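Long-range contacts in cephalosporin acylase (Bacillus halodurans, PDB 2NLZ), which probably hydrolyses or transfers amide-linked acyl groups, as a cephalosporin acylase of the gamma-glutamyltranspeptidase family of N-terminal nucleophile hydrolases: residues P111-I115 / W174-Y179; V155-L159 / R531-Q535; E302-L306 / E340-L346. The protein carries 1 engineered substitution. All blocks are in the same frame, centred on the assembly; numbering follows the deposited sequence.

Contact 1 (P111-I115 / W174-Y179)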
ATOM      1  N   PRO D 111      -7.277  40.874   6.176  1.00 56.35           N
ATOM      2  CA  PRO D 111      -6.727  39.822   7.024  1.00 55.92           C
ATOM      3  C   PRO D 111      -5.623  40.309   7.979  1.00 53.49           C
ATOM      4  O   PRO D 111      -5.413  39.717   9.039  1.00 51.38           O
ATOM      5  CB  PRO D 111      -6.173  38.811   6.015  1.00 57.89           C
ATOM      6  CG  PRO D 111      -5.964  39.578   4.761  1.00 58.50           C
ATOM      7  CD  PRO D 111      -6.955  40.687   4.750  1.00 57.85           C
ATOM      8  N   TYR D 112      -4.945  41.393   7.613  1.00 50.46           N
ATOM      9  CA  TYR D 112      -3.759  41.829   8.343  1.00 52.30           C
ATOM     10  C   TYR D 112      -3.793  43.301   8.760  1.00 51.46           C
ATOM     11  O   TYR D 112      -4.543  44.102   8.196  1.00 58.43           O
ATOM     12  CB  TYR D 112      -2.513  41.517   7.513  1.00 51.81           C
ATOM     13  CG  TYR D 112      -2.428  40.054   7.130  1.00 54.71           C
ATOM     14  CD1 TYR D 112      -2.500  39.654   5.803  1.00 56.97           C
ATOM     15  CD2 TYR D 112      -2.313  39.061   8.110  1.00 62.33           C
ATOM     16  CE1 TYR D 112      -2.437  38.299   5.454  1.00 63.71           C
ATOM     17  CE2 TYR D 112      -2.243  37.711   7.773  1.00 59.46           C
ATOM     18  CZ  TYR D 112      -2.306  37.336   6.446  1.00 61.44           C
ATOM     19  OH  TYR D 112      -2.239  35.998   6.124  1.00 55.78           O
ATOM     20  N   GLY D 113      -2.983  43.653   9.752  1.00 45.27           N
ATOM     21  CA  GLY D 113      -2.966  45.020  10.253  1.00 48.56           C
ATOM     22  C   GLY D 113      -3.767  45.192  11.525  1.00 50.48           C
ATOM     23  O   GLY D 113      -4.129  44.222  12.178  1.00 49.83           O
ATOM     24  N   VAL D 114      -4.049  46.435  11.879  1.00 51.55           N
ATOM     25  CA  VAL D 114      -4.645  46.728  13.172  1.00 50.83           C
ATOM     26  C   VAL D 114      -6.150  46.554  13.146  1.00 51.06           C
ATOM     27  O   VAL D 114      -6.798  46.491  14.204  1.00 51.81           O
ATOM     28  CB  VAL D 114      -4.304  48.152  13.644  1.00 50.84           C
ATOM     29  CG1 VAL D 114      -2.884  48.201  14.170  1.00 57.09           C
ATOM     30  CG2 VAL D 114      -4.493  49.158  12.516  1.00 53.39           C
ATOM     31  N   ILE D 115      -6.695  46.462  11.936  1.00 43.54           N
ATOM     32  CA  ILE D 115      -8.144  46.459  11.733  1.00 42.27           C
ATOM     33  C   ILE D 115      -8.892  45.182  12.193  1.00 43.91           C
ATOM     34  O   ILE D 115      -9.906  45.298  12.879  1.00 50.30           O
ATOM     35  CB  ILE D 115      -8.504  46.880  10.286  1.00 49.32           C
ATOM     36  CG1 ILE D 115      -7.942  48.275  10.001  1.00 51.92           C
ATOM     37  CG2 ILE D 115     -10.011  46.884  10.067  1.00 44.11           C
ATOM     38  CD1 ILE D 115      -7.252  48.406   8.657  1.00 62.72           C
ATOM     39  N   TRP D 174       4.076  42.886   3.799  1.00112.65           N
ATOM     40  CA  TRP D 174       4.068  43.714   5.000  1.00121.43           C
ATOM     41  C   TRP D 174       5.209  44.740   4.976  1.00126.13           C
ATOM     42  O   TRP D 174       6.258  44.532   5.588  1.00126.56           O
ATOM     43  CB  TRP D 174       4.130  42.853   6.281  1.00123.69           C
ATOM     44  CG  TRP D 174       2.931  41.929   6.544  1.00125.52           C
ATOM     45  CD1 TRP D 174       1.756  41.878   5.848  1.00126.82           C
ATOM     46  CD2 TRP D 174       2.805  40.954   7.600  1.00123.34           C
ATOM     47  NE1 TRP D 174       0.925  40.924   6.384  1.00127.66           N
ATOM     48  CE2 TRP D 174       1.544  40.345   7.460  1.00124.21           C
ATOM     49  CE3 TRP D 174       3.640  40.536   8.644  1.00121.78           C
ATOM     50  CZ2 TRP D 174       1.102  39.332   8.319  1.00120.87           C
ATOM     51  CZ3 TRP D 174       3.200  39.523   9.491  1.00119.15           C
ATOM     52  CH2 TRP D 174       1.944  38.935   9.319  1.00117.55           C
ATOM     53  N   THR D 175       5.000  45.836   4.250  1.00132.27           N
ATOM     54  CA  THR D 175       5.934  46.962   4.261  1.00136.55           C
ATOM     55  C   THR D 175       5.267  48.175   4.900  1.00134.36           C
ATOM     56  O   THR D 175       4.812  49.088   4.215  1.00136.75           O
ATOM     57  CB  THR D 175       6.445  47.330   2.849  1.00138.66           C
ATOM     58  OG1 THR D 175       5.358  47.297   1.917  1.00139.32           O
ATOM     59  CG2 THR D 175       7.533  46.361   2.397  1.00143.67           C
ATOM     60  N   ASP D 176       5.205  48.160   6.224  1.00131.67           N
ATOM     61  CA  ASP D 176       4.564  49.215   6.987  1.00129.26           C
ATOM     62  C   ASP D 176       5.254  49.277   8.337  1.00126.00           C
ATOM     63  O   ASP D 176       5.994  48.365   8.699  1.00128.48           O
ATOM     64  CB  ASP D 176       3.077  48.902   7.164  1.00131.37           C
ATOM     65  CG  ASP D 176       2.229  50.144   7.354  1.00132.77           C
ATOM     66  OD1 ASP D 176       1.274  50.320   6.577  1.00132.92           O
ATOM     67  OD2 ASP D 176       2.501  50.941   8.274  1.00138.27           O
ATOM     68  N   ASP D 177       5.019  50.353   9.078  1.00121.88           N
ATOM     69  CA  ASP D 177       5.598  50.504  10.403  1.00116.74           C
ATOM     70  C   ASP D 177       5.056  49.461  11.375  1.00107.79           C
ATOM     71  O   ASP D 177       5.801  48.947  12.209  1.00106.41           O
ATOM     72  CB  ASP D 177       5.351  51.915  10.944  1.00122.92           C
ATOM     73  CG  ASP D 177       6.309  52.935  10.369  1.00129.12           C
ATOM     74  OD1 ASP D 177       6.905  53.699  11.158  1.00133.20           O
ATOM     75  OD2 ASP D 177       6.472  52.971   9.132  1.00137.88           O
ATOM     76  N   VAL D 178       3.768  49.141  11.244  1.00 96.04           N
ATOM     77  CA  VAL D 178       3.081  48.215  12.152  1.00 84.40           C
ATOM     78  C   VAL D 178       3.682  46.820  12.175  1.00 76.48           C
ATOM     79  O   VAL D 178       3.632  46.139  13.205  1.00 74.67           O
ATOM     80  CB  VAL D 178       1.577  48.062  11.824  1.00 84.78           C
ATOM     81  CG1 VAL D 178       0.732  48.509  12.993  1.00 89.89           C
ATOM     82  CG2 VAL D 178       1.211  48.795  10.544  1.00 92.20           C
ATOM     83  N   TYR D 179       4.244  46.399  11.045  1.00 60.69           N
ATOM     84  CA  TYR D 179       4.721  45.025  10.906  1.00 48.06           C
ATOM     85  C   TYR D 179       6.185  44.845  11.297  1.00 49.03           C
ATOM     86  O   TYR D 179       6.694  43.726  11.307  1.00 48.43           O
ATOM     87  CB  TYR D 179       4.492  44.512   9.485  1.00 37.48           C
ATOM     88  CG  TYR D 179       3.045  44.519   9.036  1.00 37.89           C
ATOM     89  CD1 TYR D 179       2.107  43.669   9.617  1.00 41.63           C
ATOM     90  CD2 TYR D 179       2.613  45.374   8.019  1.00 42.50           C
ATOM     91  CE1 TYR D 179       0.768  43.678   9.201  1.00 36.90           C
ATOM     92  CE2 TYR D 179       1.281  45.382   7.592  1.00 37.48           C
ATOM     93  CZ  TYR D 179       0.368  44.535   8.191  1.00 36.41           C
ATOM     94  OH  TYR D 179      -0.941  44.537   7.788  1.00 39.38           O
TER
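Tyr112, Trp174 and Tyr179 bury the most surface where two loops of this gamma-glutamyltranspeptidase-family chain meet, and together they form a compact aromatic cluster. At its centre is a T-shaped (edge-to-face) pair. Tyr112 CG stands anti to the carbonyl carbon (chi1 -55°), which brings the phenol ring across the indole edge of Trp174, with the planes at 67° and the centroid of the five-membered ring 5.0 Å from that of the tyrosine. The edge is presented through NE1 and CZ2, the latter lying 3.4 Å from Tyr112 CD2. Pro111 CB covers the opposite face of the Tyr112 ring, which is thus held between a proline and an indole edge.

Tyr179 sits beneath the indole within its own loop: Trp174 CG lies 3.5 Å above the Tyr179 ring plane and over its centre, so the two rings reach the other loop as a pair. The Tyr179 hydroxyl oxygen is carried up to the backbone of 112-113, 3.4 Å from Tyr112 CB, and stands 3.0 Å from Gly113 N, although the angle there is too poor for a hydrogen bond. The backbone of Gly113 is hydrogen-bonded to that of Ser383. Its torsions (phi 100°) would press any side chain against the preceding carbonyl oxygen.

Outside the two loops, Trp182 extends the cluster edge-to-face with Trp174, and helix 223-234 supplies Phe231 and Phe232 as further apolar cover for Val178 and Val114. These two valines close the interface at its far end, crossing at about a right angle with Val114 CG1 3.8 Å from Val178 CG1.

Contact 2 (V155-L159 / R531-Q535)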
ATOM      1  N   VAL D 155      14.507  24.791  16.473  1.00 40.96           N
ATOM      2  CA  VAL D 155      13.329  24.776  15.613  1.00 39.25           C
ATOM      3  C   VAL D 155      13.223  23.468  14.808  1.00 42.83           C
ATOM      4  O   VAL D 155      14.152  23.075  14.102  1.00 44.84           O
ATOM      5  CB  VAL D 155      13.326  26.018  14.691  1.00 31.40           C
ATOM      6  CG1 VAL D 155      12.179  25.972  13.696  1.00 20.21           C
ATOM      7  CG2 VAL D 155      13.247  27.271  15.527  1.00 30.48           C
ATOM      8  N   THR D 156      12.090  22.789  14.936  1.00 46.57           N
ATOM      9  CA  THR D 156      11.871  21.546  14.206  1.00 53.03           C
ATOM     10  C   THR D 156      11.551  21.857  12.731  1.00 50.85           C
ATOM     11  O   THR D 156      11.045  22.946  12.436  1.00 47.25           O
ATOM     12  CB  THR D 156      10.750  20.687  14.866  1.00 59.72           C
ATOM     13  OG1 THR D 156       9.473  21.272  14.595  1.00 67.12           O
ATOM     14  CG2 THR D 156      10.958  20.560  16.389  1.00 61.13           C
ATOM     15  N   PRO D 157      11.861  20.916  11.805  1.00 53.76           N
ATOM     16  CA  PRO D 157      11.630  21.072  10.359  1.00 56.45           C
ATOM     17  C   PRO D 157      10.224  21.533   9.966  1.00 56.42           C
ATOM     18  O   PRO D 157      10.080  22.358   9.060  1.00 58.71           O
ATOM     19  CB  PRO D 157      11.857  19.661   9.818  1.00 55.65           C
ATOM     20  CG  PRO D 157      12.789  19.046  10.761  1.00 56.90           C
ATOM     21  CD  PRO D 157      12.490  19.620  12.109  1.00 54.82           C
ATOM     22  N   THR D 158       9.209  20.988  10.633  1.00 52.04           N
ATOM     23  CA  THR D 158       7.819  21.308  10.329  1.00 53.90           C
ATOM     24  C   THR D 158       7.505  22.756  10.696  1.00 52.98           C
ATOM     25  O   THR D 158       6.949  23.499   9.881  1.00 50.60           O
ATOM     26  CB  THR D 158       6.853  20.363  11.065  1.00 56.42           C
ATOM     27  OG1 THR D 158       7.315  19.019  10.928  1.00 54.06           O
ATOM     28  CG2 THR D 158       5.438  20.478  10.504  1.00 51.81           C
ATOM     29  N   LEU D 159       7.874  23.144  11.917  1.00 47.85           N
ATOM     30  CA  LEU D 159       7.726  24.517  12.367  1.00 41.79           C
ATOM     31  C   LEU D 159       8.512  25.459  11.449  1.00 41.10           C
ATOM     32  O   LEU D 159       8.023  26.533  11.095  1.00 33.69           O
ATOM     33  CB  LEU D 159       8.180  24.653  13.819  1.00 36.27           C
ATOM     34  CG  LEU D 159       8.087  26.027  14.477  1.00 30.81           C
ATOM     35  CD1 LEU D 159       6.648  26.401  14.692  1.00 38.03           C
ATOM     36  CD2 LEU D 159       8.823  26.014  15.799  1.00 37.21           C
ATOM     37  N   ARG D 531       0.440  13.336  11.747  1.00 19.81           N
ATOM     38  CA  ARG D 531       0.838  14.240  10.660  1.00 25.66           C
ATOM     39  C   ARG D 531       1.794  15.389  11.040  1.00 33.19           C
ATOM     40  O   ARG D 531       2.154  16.204  10.187  1.00 41.03           O
ATOM     41  CB  ARG D 531      -0.394  14.808   9.965  1.00 17.32           C
ATOM     42  CG  ARG D 531      -1.206  13.768   9.246  1.00 17.25           C
ATOM     43  CD  ARG D 531      -2.610  14.261   9.000  1.00 17.95           C
ATOM     44  NE  ARG D 531      -3.510  13.189   8.577  1.00 20.78           N
ATOM     45  CZ  ARG D 531      -4.060  12.292   9.393  1.00 15.31           C
ATOM     46  NH1 ARG D 531      -3.794  12.307  10.688  1.00 24.14           N
ATOM     47  NH2 ARG D 531      -4.868  11.367   8.906  1.00 23.01           N
ATOM     48  N   THR D 532       2.209  15.443  12.304  1.00 30.20           N
ATOM     49  CA  THR D 532       3.027  16.536  12.803  1.00 31.65           C
ATOM     50  C   THR D 532       3.961  16.065  13.931  1.00 34.47           C
ATOM     51  O   THR D 532       3.946  14.891  14.301  1.00 27.24           O
ATOM     52  CB  THR D 532       2.129  17.718  13.261  1.00 33.96           C
ATOM     53  OG1 THR D 532       2.921  18.887  13.488  1.00 47.19           O
ATOM     54  CG2 THR D 532       1.360  17.371  14.526  1.00 37.38           C
ATOM     55  N   ASP D 533       4.803  16.979  14.428  1.00 40.44           N
ATOM     56  CA  ASP D 533       5.589  16.774  15.644  1.00 42.74           C
ATOM     57  C   ASP D 533       4.600  16.838  16.771  1.00 41.39           C
ATOM     58  O   ASP D 533       3.669  17.623  16.722  1.00 60.43           O
ATOM     59  CB  ASP D 533       6.591  17.908  15.866  1.00 47.84           C
ATOM     60  CG  ASP D 533       7.490  18.160  14.678  1.00 54.40           C
ATOM     61  OD1 ASP D 533       8.238  17.245  14.275  1.00 59.94           O
ATOM     62  OD2 ASP D 533       7.470  19.301  14.172  1.00 62.56           O
ATOM     63  N   GLY D 534       4.794  16.044  17.805  1.00 28.88           N
ATOM     64  CA  GLY D 534       3.849  16.052  18.915  1.00 26.36           C
ATOM     65  C   GLY D 534       3.971  14.813  19.775  1.00 32.90           C
ATOM     66  O   GLY D 534       4.749  13.893  19.468  1.00 38.90           O
ATOM     67  N   GLN D 535       3.196  14.768  20.851  1.00 24.41           N
ATOM     68  CA  GLN D 535       3.407  13.720  21.816  1.00 26.69           C
ATOM     69  C   GLN D 535       2.189  13.523  22.674  1.00 32.99           C
ATOM     70  O   GLN D 535       1.517  14.496  23.019  1.00 33.46           O
ATOM     71  CB  GLN D 535       4.587  14.102  22.704  1.00 20.95           C
ATOM     72  CG  GLN D 535       5.319  12.945  23.312  1.00 34.81           C
ATOM     73  CD  GLN D 535       6.490  13.399  24.157  1.00 41.65           C
ATOM     74  OE1 GLN D 535       6.346  14.246  25.034  1.00 32.27           O
ATOM     75  NE2 GLN D 535       7.662  12.837  23.890  1.00 54.99           N
TER
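With its CG anti to the carbonyl carbon (chi1 -54°), Asp533 sends its carboxylate toward the start of helix 157-173, while Thr156, its OG1 set between the backbone N and the carbonyl carbon (chi1 74°), turns a hydroxyl to meet it. The motif is a helix N-terminus with Thr156 at the N-cap position, reached by an acid from a loop distant in sequence. Both bonds fall on one oxygen, OD2. Thr156 OG1 donates to Asp533 OD2 at 2.8 Å, approaching from well above the carboxylate plane, 53° out of it. The hydroxyl of Thr158, from the first turn, adds a weak bond to the same oxygen, with Thr158 OG1 and Asp533 OD2 3.3 Å apart. The threonine side chains and that of the aspartate come from opposite directions.

A carboxylate in this place probably also gains from the positive end of the helix dipole, an effect that would favour its ionised form. Its second oxygen, OD1, accepts a hydrogen bond from Asn17 of the second subunit, whose Val18 also packs on Asp533, so the buried acid joins a helix start, a loop and the second subunit. Substituting an alanine here would probably leave the Thr156 and Thr158 hydroxyls without OD2 and Asn17 of the second subunit without OD1. Beside the polar cluster the contact is looser: the methyl CG2 of Thr158 stands 4.2 Å from Thr532 OG1.

Contact 3 (E302-L306 / E340-L346)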
ATOM      1  N   GLU D 302     -22.389  14.437   3.283  1.00 30.73           N
ATOM      2  CA  GLU D 302     -23.653  15.134   3.048  1.00 29.23           C
ATOM      3  C   GLU D 302     -24.219  15.817   4.288  1.00 29.15           C
ATOM      4  O   GLU D 302     -24.611  16.982   4.221  1.00 30.39           O
ATOM      5  CB  GLU D 302     -24.683  14.199   2.431  1.00 32.43           C
ATOM      6  CG  GLU D 302     -24.302  13.686   1.050  1.00 33.68           C
ATOM      7  CD  GLU D 302     -24.314  14.760  -0.030  1.00 34.77           C
ATOM      8  OE1 GLU D 302     -23.387  15.603  -0.079  1.00 18.74           O
ATOM      9  OE2 GLU D 302     -25.253  14.734  -0.853  1.00 49.07           O
ATOM     10  N   ALA D 303     -24.242  15.091   5.409  1.00 24.79           N
ATOM     11  CA  ALA D 303     -24.709  15.617   6.700  1.00 29.86           C
ATOM     12  C   ALA D 303     -23.886  16.817   7.140  1.00 32.03           C
ATOM     13  O   ALA D 303     -24.425  17.850   7.553  1.00 30.47           O
ATOM     14  CB  ALA D 303     -24.672  14.529   7.774  1.00 18.13           C
ATOM     15  N   MET D 304     -22.571  16.675   7.031  1.00 31.88           N
ATOM     16  CA  MET D 304     -21.664  17.755   7.373  1.00 30.23           C
ATOM     17  C   MET D 304     -22.000  18.986   6.557  1.00 23.16           C
ATOM     18  O   MET D 304     -22.105  20.079   7.105  1.00 33.37           O
ATOM     19  CB  MET D 304     -20.202  17.337   7.161  1.00 27.58           C
ATOM     20  CG  MET D 304     -19.165  18.412   7.507  1.00 20.74           C
ATOM     21  SD  MET D 304     -19.481  19.279   9.062  1.00 27.33           S
ATOM     22  CE  MET D 304     -19.247  17.969  10.260  1.00 14.35           C
ATOM     23  N   LYS D 305     -22.188  18.791   5.257  1.00 28.31           N
ATOM     24  CA  LYS D 305     -22.482  19.885   4.346  1.00 31.08           C
ATOM     25  C   LYS D 305     -23.692  20.685   4.789  1.00 29.85           C
ATOM     26  O   LYS D 305     -23.605  21.902   4.902  1.00 30.20           O
ATOM     27  CB  LYS D 305     -22.652  19.376   2.914  1.00 32.22           C
ATOM     28  CG  LYS D 305     -21.341  19.288   2.153  1.00 26.11           C
ATOM     29  CD  LYS D 305     -21.404  18.264   1.039  1.00 34.58           C
ATOM     30  CE  LYS D 305     -22.217  18.757  -0.145  1.00 37.74           C
ATOM     31  NZ  LYS D 305     -22.417  17.673  -1.152  1.00 27.99           N
ATOM     32  N   LEU D 306     -24.799  20.005   5.075  1.00 19.70           N
ATOM     33  CA  LEU D 306     -26.032  20.696   5.459  1.00 31.13           C
ATOM     34  C   LEU D 306     -25.872  21.493   6.751  1.00 33.18           C
ATOM     35  O   LEU D 306     -26.291  22.646   6.836  1.00 41.02           O
ATOM     36  CB  LEU D 306     -27.189  19.708   5.579  1.00 31.13           C
ATOM     37  CG  LEU D 306     -27.516  18.934   4.295  1.00 29.73           C
ATOM     38  CD1 LEU D 306     -28.197  17.601   4.613  1.00 18.61           C
ATOM     39  CD2 LEU D 306     -28.346  19.788   3.317  1.00  6.27           C
ATOM     40  N   GLU D 340     -33.185  15.790   2.822  1.00 52.68           N
ATOM     41  CA  GLU D 340     -32.530  16.378   1.661  1.00 56.27           C
ATOM     42  C   GLU D 340     -31.331  15.566   1.178  1.00 55.65           C
ATOM     43  O   GLU D 340     -30.825  15.801   0.079  1.00 56.81           O
ATOM     44  CB  GLU D 340     -32.142  17.837   1.906  1.00 59.71           C
ATOM     45  CG  GLU D 340     -33.337  18.767   2.038  1.00 71.53           C
ATOM     46  CD  GLU D 340     -33.074  20.140   1.460  1.00 79.83           C
ATOM     47  OE1 GLU D 340     -33.593  21.125   2.026  1.00 85.36           O
ATOM     48  OE2 GLU D 340     -32.354  20.234   0.441  1.00 79.53           O
ATOM     49  N   ILE D 341     -30.879  14.619   1.997  1.00 59.49           N
ATOM     50  CA  ILE D 341     -29.811  13.710   1.594  1.00 63.21           C
ATOM     51  C   ILE D 341     -30.379  12.636   0.673  1.00 66.09           C
ATOM     52  O   ILE D 341     -31.209  11.823   1.087  1.00 66.28           O
ATOM     53  CB  ILE D 341     -29.110  13.046   2.807  1.00 63.52           C
ATOM     54  CG1 ILE D 341     -28.501  14.109   3.722  1.00 61.55           C
ATOM     55  CG2 ILE D 341     -28.030  12.070   2.339  1.00 60.99           C
ATOM     56  CD1 ILE D 341     -27.841  13.561   4.960  1.00 65.59           C
ATOM     57  N   GLY D 342     -29.937  12.651  -0.583  1.00 72.41           N
ATOM     58  CA  GLY D 342     -30.346  11.644  -1.560  1.00 79.43           C
ATOM     59  C   GLY D 342     -29.218  10.690  -1.908  1.00 81.50           C
ATOM     60  O   GLY D 342     -28.388  10.345  -1.058  1.00 76.96           O
ATOM     61  N   GLU D 343     -29.191  10.256  -3.163  1.00 84.81           N
ATOM     62  CA  GLU D 343     -28.128   9.388  -3.648  1.00 91.39           C
ATOM     63  C   GLU D 343     -27.074  10.204  -4.393  1.00 84.60           C
ATOM     64  O   GLU D 343     -25.902   9.836  -4.428  1.00 84.11           O
ATOM     65  CB  GLU D 343     -28.691   8.284  -4.544  1.00 94.14           C
ATOM     66  CG  GLU D 343     -27.769   7.082  -4.676  1.00113.66           C
ATOM     67  CD  GLU D 343     -28.348   5.980  -5.540  1.00121.45           C
ATOM     68  OE1 GLU D 343     -29.554   6.036  -5.860  1.00130.37           O
ATOM     69  OE2 GLU D 343     -27.591   5.051  -5.897  1.00128.37           O
ATOM     70  N   GLN D 344     -27.502  11.315  -4.982  1.00 81.04           N
ATOM     71  CA  GLN D 344     -26.592  12.226  -5.658  1.00 79.79           C
ATOM     72  C   GLN D 344     -26.097  13.295  -4.698  1.00 76.17           C
ATOM     73  O   GLN D 344     -26.792  13.652  -3.754  1.00 76.45           O
ATOM     74  CB  GLN D 344     -27.274  12.871  -6.868  1.00 87.43           C
ATOM     75  CG  GLN D 344     -27.283  12.003  -8.127  1.00 90.06           C
ATOM     76  CD  GLN D 344     -25.889  11.763  -8.701  1.00 88.50           C
ATOM     77  OE1 GLN D 344     -25.154  12.706  -9.009  1.00 85.76           O
ATOM     78  NE2 GLN D 344     -25.526  10.494  -8.853  1.00 84.82           N
ATOM     79  N   ALA D 345     -24.894  13.802  -4.950  1.00 71.42           N
ATOM     80  CA  ALA D 345     -24.272  14.800  -4.093  1.00 66.23           C
ATOM     81  C   ALA D 345     -24.980  16.135  -4.209  1.00 67.37           C
ATOM     82  O   ALA D 345     -24.982  16.753  -5.267  1.00 72.25           O
ATOM     83  CB  ALA D 345     -22.810  14.950  -4.439  1.00 64.11           C
ATOM     84  N   LEU D 346     -25.574  16.576  -3.105  1.00 67.03           N
ATOM     85  CA  LEU D 346     -26.370  17.802  -3.079  1.00 71.68           C
ATOM     86  C   LEU D 346     -25.525  19.077  -3.101  1.00 72.19           C
ATOM     87  O   LEU D 346     -24.355  19.061  -2.736  1.00 71.13           O
ATOM     88  CB  LEU D 346     -27.303  17.801  -1.858  1.00 72.08           C
ATOM     89  CG  LEU D 346     -26.703  17.591  -0.457  1.00 73.39           C
ATOM     90  CD1 LEU D 346     -26.357  18.896   0.233  1.00 77.14           C
ATOM     91  CD2 LEU D 346     -27.621  16.759   0.424  1.00 73.25           C
TER
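Glu302 and Leu346 approach from opposite directions, the glutamate reaching out from helix 294-314 and the leucine turning back from the loop. The Glu302 chain is bent at chi2 (-69°), which curls its carboxylate round to face the loop backbone. There OE2 accepts the amide of Leu346 on its syn lone pair, in a nearly straight bond (2.9 Å from Leu346 N, 169° at the hydrogen). The other oxygen, OE1, also uses its syn side, receiving NZ of Lys305 in a salt bridge one helical turn on.

Lys305 slides past Leu346 in the opposite sense. A bend at chi3 (74°) swings its ammonium group to the backbone, where NZ meets Leu346 O at 2.9 Å, on a lone pair and in the carbonyl plane. The amide and carbonyl of one residue are therefore clasped by two side chains that are themselves paired, which fixes the carboxylate's rotation from both of its oxygens and probably offsets the cost of burying opposite charges.

Below this polar clasp lies an apolar layer. Leu306 crosses Ile341 obliquely, with CD1 3.6 Å from Ile341 CG1, and meets Leu346 at about a right angle, with CD2 3.8 Å from Leu346 CD1. Ile341 also rests on Phe286 and Ile282.

The arrangement is a helix gripping an irregular loop through an i,i+3 Glu-Lys salt bridge, here holding the connection leading to strand 359-365; in gamma-glutamyltranspeptidases self-cleavage just before the corresponding strand frees the nucleophile, and the same is probably true here.

Overall arrangement
The three contacts are separate fastenings on one chain, none touching another. Contacts 1 and 2 alternate along the sequence and share helix 157-173, which begins at contact 2 and gives way to the loop of contact 1; their centres are 28 Å apart, their nearest atoms about 14 Å. Contact 3 falls between the two segments of contact 2 in sequence, yet its centre is 36 Å from that of contact 2 and 41 Å from that of contact 1. Only contact 2 is touched by another subunit. By family analogy the active site probably lies near the start of strand 359-365, later in the chain than contact 3.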